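Side-chain contact in transcriptional regulator, GntR family (Thermotoga maritima, PDB 3SXM), which probably regulates transcription by binding specific DNA sequences, its metal-binding FCD domain being the part held in this metal-free structure: residues M17-C22 against R61-F66. The protein carries 3 engineered substitutions. Sequence-based numbering, arbitrary orientation.
Sequences MMEVFC and RLHKLF
Glu19 reaches across from helix 5-25 to the imidazole of His63 on helix 51-68, a worked example of how a buried carboxylate can set the turn of a metal-binding histidine. The single hydrogen bond between the segments is short and nearly straight: His63 ND1 donates to Glu19 OE1 at 2.6 Å, with an N-H...O angle of 168°. The oxygen lies at the ring edge, in the imidazole plane, whereas the ring nitrogen comes to the syn side of OE1 from 24° outside the carboxylate plane. Glu19 spans the gap because its chain is extended beyond CG. Its other oxygen, OE2, is gripped by a salt bridge from Arg15 NE and a hydrogen bond with Tyr79 OH, which fix the rotation of the carboxylate, while Leu122 packs against the side chain. With ND1 engaged, NE2 of His63 turns to a hydrogen bond with His103 NE2. Replacing Glu19 with an alanine removes the acceptor of His63 ND1, and the imidazole, then held through NE2, is likely to turn more freely, with Arg15 deprived of its carboxylate mate.

Van der Waals contacts make up the rest. The edge of the Phe66 ring passes Glu19 OE1, CD2 standing 4.1 Å from it. Where the helix backbones come nearest, Cys22 CB rests against the carbonyl oxygen Phe66 O at 3.2 Å. Within its own helix, the Phe66 ring has Leu62 O 3.5 Å above its plane, over the ring centre.

The two segments cross at 65° with axes 9.4 Å apart, inside the all-helical FCD domain. His63, with Asp59, His103 and His125, binds zinc in another structure of this protein; that site is empty here, and the hydrogen bond is consistent with Glu19 acting as a second-shell carboxylate that probably helps orient a histidine ligand of the FCD metal site.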
ATOM      1  N   MET A  17      -2.178   4.726  -0.443  1.00 10.66           N
ATOM      2  CA  MET A  17      -1.933   3.269  -0.333  1.00 10.93           C
ATOM      3  C   MET A  17      -1.249   2.910   0.984  1.00 13.74           C
ATOM      4  O   MET A  17      -1.725   1.990   1.700  1.00 14.89           O
ATOM      5  CB  MET A  17      -1.155   2.767  -1.557  1.00 14.29           C
ATOM      6  CG  MET A  17      -0.773   1.275  -1.486  1.00 15.34           C
ATOM      7  SD  MET A  17       0.208   0.771  -2.877  1.00 15.06           S
ATOM      8  CE  MET A  17       1.734   1.618  -2.523  1.00 12.55           C
ATOM      9  N   MET A  18      -0.109   3.519   1.263  1.00 11.18           N
ATOM     10  CA  MET A  18       0.718   3.104   2.387  1.00 10.41           C
ATOM     11  C   MET A  18       0.146   3.627   3.707  1.00 13.24           C
ATOM     12  O   MET A  18       0.045   2.896   4.694  1.00 12.27           O
ATOM     13  CB  MET A  18       2.155   3.572   2.206  1.00 11.63           C
ATOM     14  CG  MET A  18       2.827   3.009   0.956  1.00 11.04           C
ATOM     15  SD  MET A  18       4.514   3.529   0.716  1.00 14.19           S
ATOM     16  CE  MET A  18       5.288   2.615   1.931  1.00 14.82           C
ATOM     17  N   GLU A  19      -0.184   4.912   3.771  1.00 11.85           N
ATOM     18  CA  GLU A  19      -0.606   5.522   5.054  1.00 11.74           C
ATOM     19  C   GLU A  19      -1.941   4.979   5.522  1.00 11.49           C
ATOM     20  O   GLU A  19      -2.135   4.726   6.709  1.00 12.78           O
ATOM     21  CB  GLU A  19      -0.584   7.052   4.945  1.00 12.39           C
ATOM     22  CG  GLU A  19       0.752   7.641   4.626  1.00 12.72           C
ATOM     23  CD  GLU A  19       0.714   9.148   4.674  1.00 14.86           C
ATOM     24  OE1 GLU A  19      -0.192   9.653   5.377  1.00 17.00           O
ATOM     25  OE2 GLU A  19       1.576   9.822   4.073  1.00 14.64           O
ATOM     26  N   VAL A  20      -2.903   4.843   4.629  1.00 12.18           N
ATOM     27  CA  VAL A  20      -4.221   4.339   4.993  1.00 12.24           C
ATOM     28  C   VAL A  20      -4.094   2.878   5.405  1.00 12.52           C
ATOM     29  O   VAL A  20      -4.726   2.456   6.373  1.00 13.94           O
ATOM     30  CB  VAL A  20      -5.250   4.521   3.880  1.00 13.31           C
ATOM     31  CG1 VAL A  20      -6.541   3.717   4.167  1.00 17.90           C
ATOM     32  CG2 VAL A  20      -5.544   6.026   3.660  1.00 16.43           C
ATOM     33  N   PHE A  21      -3.296   2.076   4.681  1.00 11.00           N
ATOM     34  CA  PHE A  21      -3.103   0.695   5.100  1.00 11.90           C
ATOM     35  C   PHE A  21      -2.612   0.662   6.540  1.00 12.13           C
ATOM     36  O   PHE A  21      -3.075  -0.163   7.329  1.00 12.14           O
ATOM     37  CB  PHE A  21      -2.079  -0.029   4.195  1.00 14.04           C
ATOM     38  CG  PHE A  21      -1.848  -1.471   4.582  1.00 11.72           C
ATOM     39  CD1 PHE A  21      -2.672  -2.458   4.097  1.00 14.15           C
ATOM     40  CD2 PHE A  21      -0.795  -1.852   5.400  1.00 14.80           C
ATOM     41  CE1 PHE A  21      -2.451  -3.794   4.380  1.00 16.93           C
ATOM     42  CE2 PHE A  21      -0.634  -3.175   5.753  1.00 14.86           C
ATOM     43  CZ  PHE A  21      -1.441  -4.128   5.238  1.00 13.54           C
ATOM     44  N   CYS A  22      -1.607   1.456   6.869  1.00 12.98           N
ATOM     45  CA  CYS A  22      -1.033   1.403   8.225  1.00 12.29           C
ATOM     46  C   CYS A  22      -2.004   1.943   9.284  1.00 13.89           C
ATOM     47  O   CYS A  22      -2.159   1.353  10.358  1.00 13.86           O
ATOM     48  CB  CYS A  22       0.310   2.108   8.278  1.00 12.83           C
ATOM     49  SG  CYS A  22       1.584   1.269   7.324  1.00 14.45           S
ATOM     50  N   ARG A  61       6.266  14.231  11.038  1.00 17.16           N
ATOM     51  CA  ARG A  61       6.163  13.304  12.164  1.00 20.34           C
ATOM     52  C   ARG A  61       4.874  12.529  12.160  1.00 17.98           C
ATOM     53  O   ARG A  61       4.879  11.319  12.447  1.00 16.41           O
ATOM     54  CB  ARG A  61       6.326  14.029  13.521  1.00 20.87           C
ATOM     55  CG  ARG A  61       7.677  14.471  13.801  1.00 21.38           C
ATOM     56  CD  ARG A  61       7.713  15.417  15.048  1.00 23.91           C
ATOM     57  NE  ARG A  61       7.415  14.691  16.277  1.00 28.59           N
ATOM     58  CZ  ARG A  61       7.272  15.291  17.452  1.00 37.48           C
ATOM     59  NH1 ARG A  61       7.304  16.614  17.533  1.00 34.08           N
ATOM     60  NH2 ARG A  61       7.047  14.573  18.533  1.00 30.98           N
ATOM     61  N   LEU A  62       3.755  13.167  11.854  1.00 17.29           N
ATOM     62  CA  LEU A  62       2.455  12.501  11.965  1.00 15.07           C
ATOM     63  C   LEU A  62       2.376  11.397  10.918  1.00 17.75           C
ATOM     64  O   LEU A  62       1.973  10.281  11.239  1.00 14.15           O
ATOM     65  CB  LEU A  62       1.324  13.529  11.783  1.00 14.37           C
ATOM     66  CG  LEU A  62      -0.071  12.937  11.902  1.00 15.50           C
ATOM     67  CD1 LEU A  62      -0.317  12.289  13.251  1.00 14.85           C
ATOM     68  CD2 LEU A  62      -1.093  13.981  11.631  1.00 19.61           C
ATOM     69  N   HIS A  63       2.705  11.720   9.675  1.00 14.33           N
ATOM     70  CA  HIS A  63       2.539  10.743   8.590  1.00 11.29           C
ATOM     71  C   HIS A  63       3.565   9.627   8.724  1.00 14.44           C
ATOM     72  O   HIS A  63       3.202   8.444   8.504  1.00 12.88           O
ATOM     73  CB  HIS A  63       2.557  11.433   7.239  1.00 12.70           C
ATOM     74  CG  HIS A  63       1.383  12.333   7.054  1.00 14.71           C
ATOM     75  ND1 HIS A  63       0.168  11.918   6.546  1.00 15.01           N
ATOM     76  CD2 HIS A  63       1.216  13.641   7.392  1.00 16.70           C
ATOM     77  CE1 HIS A  63      -0.693  12.919   6.580  1.00 15.57           C
ATOM     78  NE2 HIS A  63      -0.063  13.969   7.081  1.00 14.20           N
ATOM     79  N   LYS A  64       4.784   9.922   9.124  1.00 15.83           N
ATOM     80  CA  LYS A  64       5.778   8.860   9.419  1.00 12.03           C
ATOM     81  C   LYS A  64       5.349   8.007  10.599  1.00 15.64           C
ATOM     82  O   LYS A  64       5.701   6.814  10.589  1.00 14.68           O
ATOM     83  CB  LYS A  64       7.173   9.420   9.629  1.00 16.57           C
ATOM     84  CG  LYS A  64       7.776   9.837   8.320  1.00 18.46           C
ATOM     85  CD  LYS A  64       9.181  10.322   8.465  1.00 23.47           C
ATOM     86  CE  LYS A  64       9.890  10.365   7.104  1.00 24.49           C
ATOM     87  NZ  LYS A  64      11.250  10.942   7.281  1.00 25.94           N
ATOM     88  N   LEU A  65       4.625   8.547  11.590  1.00 14.23           N
ATOM     89  CA  LEU A  65       4.174   7.757  12.752  1.00 12.90           C
ATOM     90  C   LEU A  65       3.236   6.671  12.274  1.00 14.05           C
ATOM     91  O   LEU A  65       3.300   5.507  12.757  1.00 14.20           O
ATOM     92  CB  LEU A  65       3.426   8.661  13.792  1.00 15.81           C
ATOM     93  CG  LEU A  65       2.642   7.914  14.888  1.00 16.90           C
ATOM     94  CD1 LEU A  65       3.513   7.121  15.730  1.00 19.74           C
ATOM     95  CD2 LEU A  65       1.848   8.909  15.699  1.00 21.80           C
ATOM     96  N   PHE A  66       2.364   6.980  11.345  1.00 13.78           N
ATOM     97  CA  PHE A  66       1.351   5.989  10.894  1.00 12.84           C
ATOM     98  C   PHE A  66       2.126   4.796  10.338  1.00 14.58           C
ATOM     99  O   PHE A  66       1.812   3.633  10.619  1.00 13.60           O
ATOM    100  CB  PHE A  66       0.438   6.560   9.821  1.00 13.97           C
ATOM    101  CG  PHE A  66      -0.432   7.725  10.278  1.00 14.10           C
ATOM    102  CD1 PHE A  66      -0.760   7.926  11.600  1.00 13.16           C
ATOM    103  CD2 PHE A  66      -0.880   8.640   9.340  1.00 17.78           C
ATOM    104  CE1 PHE A  66      -1.554   9.022  12.007  1.00 14.80           C
ATOM    105  CE2 PHE A  66      -1.687   9.713   9.763  1.00 16.90           C
ATOM    106  CZ  PHE A  66      -2.002   9.864  11.060  1.00 15.49           C
TER